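Long-range contact in 2-hydroxyethylphosphonate dioxygenase (Streptomyces viridochromogenes, PDB 4YAR), which uses non-heme iron and dioxygen to convert 2-hydroxyethylphosphonate to hydroxymethylphosphonate and formate in the biosynthesis of the antibiotic phosphinothricin tripeptide: residues D4-R15 with L56-A65. The protein carries 1 engineered substitution. Numbering follows the deposited sequence.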
# COMPACT_ATOMS: atom_id res chain seq x y z
N ASP A 4 -12.36 17.87 12.20
CA ASP A 4 -11.33 18.24 11.22
C ASP A 4 -11.78 19.53 10.58
O ASP A 4 -12.82 19.52 9.93
CB ASP A 4 -11.22 17.10 10.20
CG ASP A 4 -10.11 17.30 9.21
OD1 ASP A 4 -9.76 18.47 8.90
OD2 ASP A 4 -9.57 16.25 8.74
N PRO A 5 -11.01 20.61 10.73
CA PRO A 5 -11.44 21.88 10.18
C PRO A 5 -11.50 21.82 8.63
O PRO A 5 -12.31 22.52 8.02
CB PRO A 5 -10.42 22.91 10.68
CG PRO A 5 -9.29 22.12 11.23
CD PRO A 5 -9.70 20.70 11.41
N PHE A 6 -10.69 20.95 8.03
CA PHE A 6 -10.72 20.79 6.54
C PHE A 6 -12.04 20.20 6.09
O PHE A 6 -12.64 20.62 5.08
CB PHE A 6 -9.55 19.90 6.10
CG PHE A 6 -9.43 19.74 4.62
CD1 PHE A 6 -9.24 20.86 3.81
CD2 PHE A 6 -9.48 18.46 4.02
CE1 PHE A 6 -9.09 20.73 2.45
CE2 PHE A 6 -9.34 18.35 2.64
CZ PHE A 6 -9.18 19.49 1.86
N LYS A 7 -12.50 19.22 6.86
CA LYS A 7 -13.70 18.53 6.53
C LYS A 7 -14.90 19.43 6.84
O LYS A 7 -15.90 19.41 6.14
CB LYS A 7 -13.79 17.20 7.29
CG LYS A 7 -12.85 16.12 6.77
CD LYS A 7 -12.92 14.92 7.70
CE LYS A 7 -12.08 13.76 7.20
NZ LYS A 7 -12.20 12.63 8.16
N LEU A 8 -14.77 20.24 7.89
CA LEU A 8 -15.90 21.09 8.31
C LEU A 8 -16.09 22.20 7.27
O LEU A 8 -17.22 22.48 6.80
CB LEU A 8 -15.63 21.66 9.74
CG LEU A 8 -16.62 22.74 10.24
CD1 LEU A 8 -18.00 22.19 10.29
CD2 LEU A 8 -16.19 23.28 11.60
N ALA A 9 -14.99 22.83 6.89
CA ALA A 9 -15.00 23.88 5.90
C ALA A 9 -15.54 23.34 4.59
O ALA A 9 -16.37 23.99 3.97
CB ALA A 9 -13.62 24.51 5.71
N HIS A 10 -15.08 22.16 4.19
CA HIS A 10 -15.59 21.50 2.96
C HIS A 10 -17.13 21.38 2.95
O HIS A 10 -17.80 21.71 1.97
CB HIS A 10 -14.96 20.08 2.79
CG HIS A 10 -15.70 19.21 1.82
ND1 HIS A 10 -15.70 19.45 0.47
CD2 HIS A 10 -16.52 18.16 2.02
CE1 HIS A 10 -16.49 18.57 -0.13
NE2 HIS A 10 -17.01 17.78 0.79
N TRP A 11 -17.71 20.94 4.07
CA TRP A 11 -19.17 20.74 4.12
C TRP A 11 -19.94 22.03 4.27
O TRP A 11 -21.01 22.20 3.67
CB TRP A 11 -19.57 19.70 5.18
CG TRP A 11 -19.24 18.33 4.70
CD1 TRP A 11 -18.25 17.51 5.15
CD2 TRP A 11 -19.86 17.65 3.61
NE1 TRP A 11 -18.20 16.36 4.40
CE2 TRP A 11 -19.20 16.40 3.47
CE3 TRP A 11 -20.92 17.96 2.75
CZ2 TRP A 11 -19.55 15.48 2.49
CZ3 TRP A 11 -21.26 17.01 1.75
CH2 TRP A 11 -20.60 15.80 1.66
N MET A 12 -19.39 22.99 4.98
CA MET A 12 -19.97 24.31 4.94
C MET A 12 -19.99 24.87 3.54
O MET A 12 -21.01 25.42 3.10
CB MET A 12 -19.26 25.29 5.87
CG MET A 12 -19.43 24.95 7.35
SD MET A 12 -18.19 25.88 8.33
CE MET A 12 -18.68 27.56 8.07
N ASN A 13 -18.87 24.77 2.85
CA ASN A 13 -18.85 25.23 1.45
C ASN A 13 -19.84 24.46 0.56
O ASN A 13 -20.55 25.05 -0.31
CB ASN A 13 -17.46 25.11 0.89
CG ASN A 13 -17.45 25.43 -0.58
OD1 ASN A 13 -17.39 24.53 -1.45
ND2 ASN A 13 -17.58 26.68 -0.88
N ALA A 14 -19.94 23.16 0.77
CA ALA A 14 -20.88 22.34 -0.03
C ALA A 14 -22.31 22.76 0.12
O ALA A 14 -23.05 22.80 -0.85
CB ALA A 14 -20.73 20.90 0.29
N ARG A 15 -22.71 23.12 1.34
CA ARG A 15 -24.04 23.64 1.58
C ARG A 15 -24.25 25.12 1.26
O ARG A 15 -25.38 25.59 1.28
CB ARG A 15 -24.41 23.37 3.08
CG ARG A 15 -24.24 21.92 3.53
CD ARG A 15 -24.93 20.91 2.60
NE ARG A 15 -24.91 19.58 3.17
CZ ARG A 15 -24.77 18.41 2.51
NH1 ARG A 15 -24.62 18.38 1.19
NH2 ARG A 15 -24.72 17.28 3.21
N LEU A 56 -25.42 20.29 8.79
CA LEU A 56 -24.74 20.15 7.50
C LEU A 56 -25.19 18.90 6.75
O LEU A 56 -24.68 18.55 5.68
CB LEU A 56 -23.24 20.10 7.75
CG LEU A 56 -22.64 21.41 8.25
CD1 LEU A 56 -21.18 21.29 8.65
CD2 LEU A 56 -22.79 22.49 7.17
N SER A 57 -26.21 18.25 7.28
CA SER A 57 -26.72 16.98 6.77
C SER A 57 -25.68 15.91 6.45
O SER A 57 -25.74 15.27 5.38
CB SER A 57 -27.64 17.22 5.57
OG SER A 57 -28.48 18.35 5.81
N VAL A 58 -24.74 15.71 7.38
CA VAL A 58 -23.73 14.64 7.30
C VAL A 58 -23.70 13.77 8.54
O VAL A 58 -24.26 14.10 9.59
CB VAL A 58 -22.28 15.14 7.00
CG1 VAL A 58 -22.23 15.85 5.65
CG2 VAL A 58 -21.71 16.02 8.12
N GLU A 59 -23.04 12.63 8.40
CA GLU A 59 -22.78 11.75 9.52
C GLU A 59 -21.63 12.32 10.32
O GLU A 59 -20.68 12.82 9.75
CB GLU A 59 -22.45 10.34 9.00
CG GLU A 59 -23.62 9.69 8.25
CD GLU A 59 -24.85 9.49 9.14
OE1 GLU A 59 -24.76 8.82 10.18
OE2 GLU A 59 -25.93 10.03 8.79
N PRO A 60 -21.70 12.22 11.66
CA PRO A 60 -20.66 12.80 12.49
C PRO A 60 -19.22 12.43 12.08
O PRO A 60 -18.30 13.27 12.20
CB PRO A 60 -21.01 12.29 13.88
CG PRO A 60 -22.49 12.20 13.86
CD PRO A 60 -22.81 11.70 12.48
N SER A 61 -19.03 11.20 11.58
CA SER A 61 -17.71 10.70 11.11
C SER A 61 -17.18 11.39 9.85
O SER A 61 -15.98 11.31 9.50
CB SER A 61 -17.83 9.21 10.81
OG SER A 61 -18.75 8.98 9.75
N GLN A 62 -18.08 12.05 9.12
CA GLN A 62 -17.64 12.85 8.01
C GLN A 62 -17.01 14.16 8.46
O GLN A 62 -16.41 14.86 7.65
CB GLN A 62 -18.81 13.12 7.10
CG GLN A 62 -19.37 11.86 6.46
CD GLN A 62 -20.55 12.13 5.55
OE1 GLN A 62 -21.69 12.19 5.98
NE2 GLN A 62 -20.28 12.27 4.27
N LEU A 63 -17.16 14.53 9.74
CA LEU A 63 -16.46 15.70 10.26
C LEU A 63 -15.31 15.32 11.19
O LEU A 63 -14.59 16.20 11.68
CB LEU A 63 -17.43 16.61 11.05
CG LEU A 63 -18.62 17.12 10.27
CD1 LEU A 63 -19.65 17.85 11.16
CD2 LEU A 63 -18.12 18.07 9.22
N ALA A 64 -15.17 14.03 11.46
CA ALA A 64 -14.18 13.53 12.43
C ALA A 64 -12.74 13.67 11.99
O ALA A 64 -12.39 13.33 10.85
CB ALA A 64 -14.46 12.07 12.73
N ALA A 65 -11.89 14.12 12.91
CA ALA A 65 -10.44 14.22 12.66
C ALA A 65 -9.78 12.87 12.91
O ALA A 65 -10.24 12.06 13.69
CB ALA A 65 -9.81 15.30 13.54
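D4 and A65 lie closest, with CA atoms 4.4 Å apart where helix 5-15 begins, and from there the loop 56-65 runs antiparallel to the helix, bringing L63 beside K7 and L56 beside W11. At this N-terminal end D4 N donates to L63 O almost straight (2.8 Å, 172°), while D4 OD1 caps the helix at F6 N. K7, fully extended beyond CG, lies along the Q62 and A64 carbonyls and places NZ 2.8 Å from A64 O, a second bond between helix start and loop. Helix 49-55 ends in a Schellman motif with S57 as C-prime residue. Within the first cro/C1-type helix-turn-helix range, the contact joins helix 5-15 to the segment following helix 49-55. L56 CD1 meets L8 CD1 at 3.7 Å, the two side chains crossing at about a right angle; L8 also packs on L33 and L36 of helix 30-36. V58 CG1 sits over the six-membered ring of W11, 3.7 Å from its centroid, a CH-pi contact; H10 CD2 lies above the opposite face, offset toward the rim. W11 CE3 sits over one face of the R15 guanidinium. A bend at chi2 (-51°) turns the R15 chain so that NE (2.7 Å) and NH2 both grip L56 O, near the guanidinium plane.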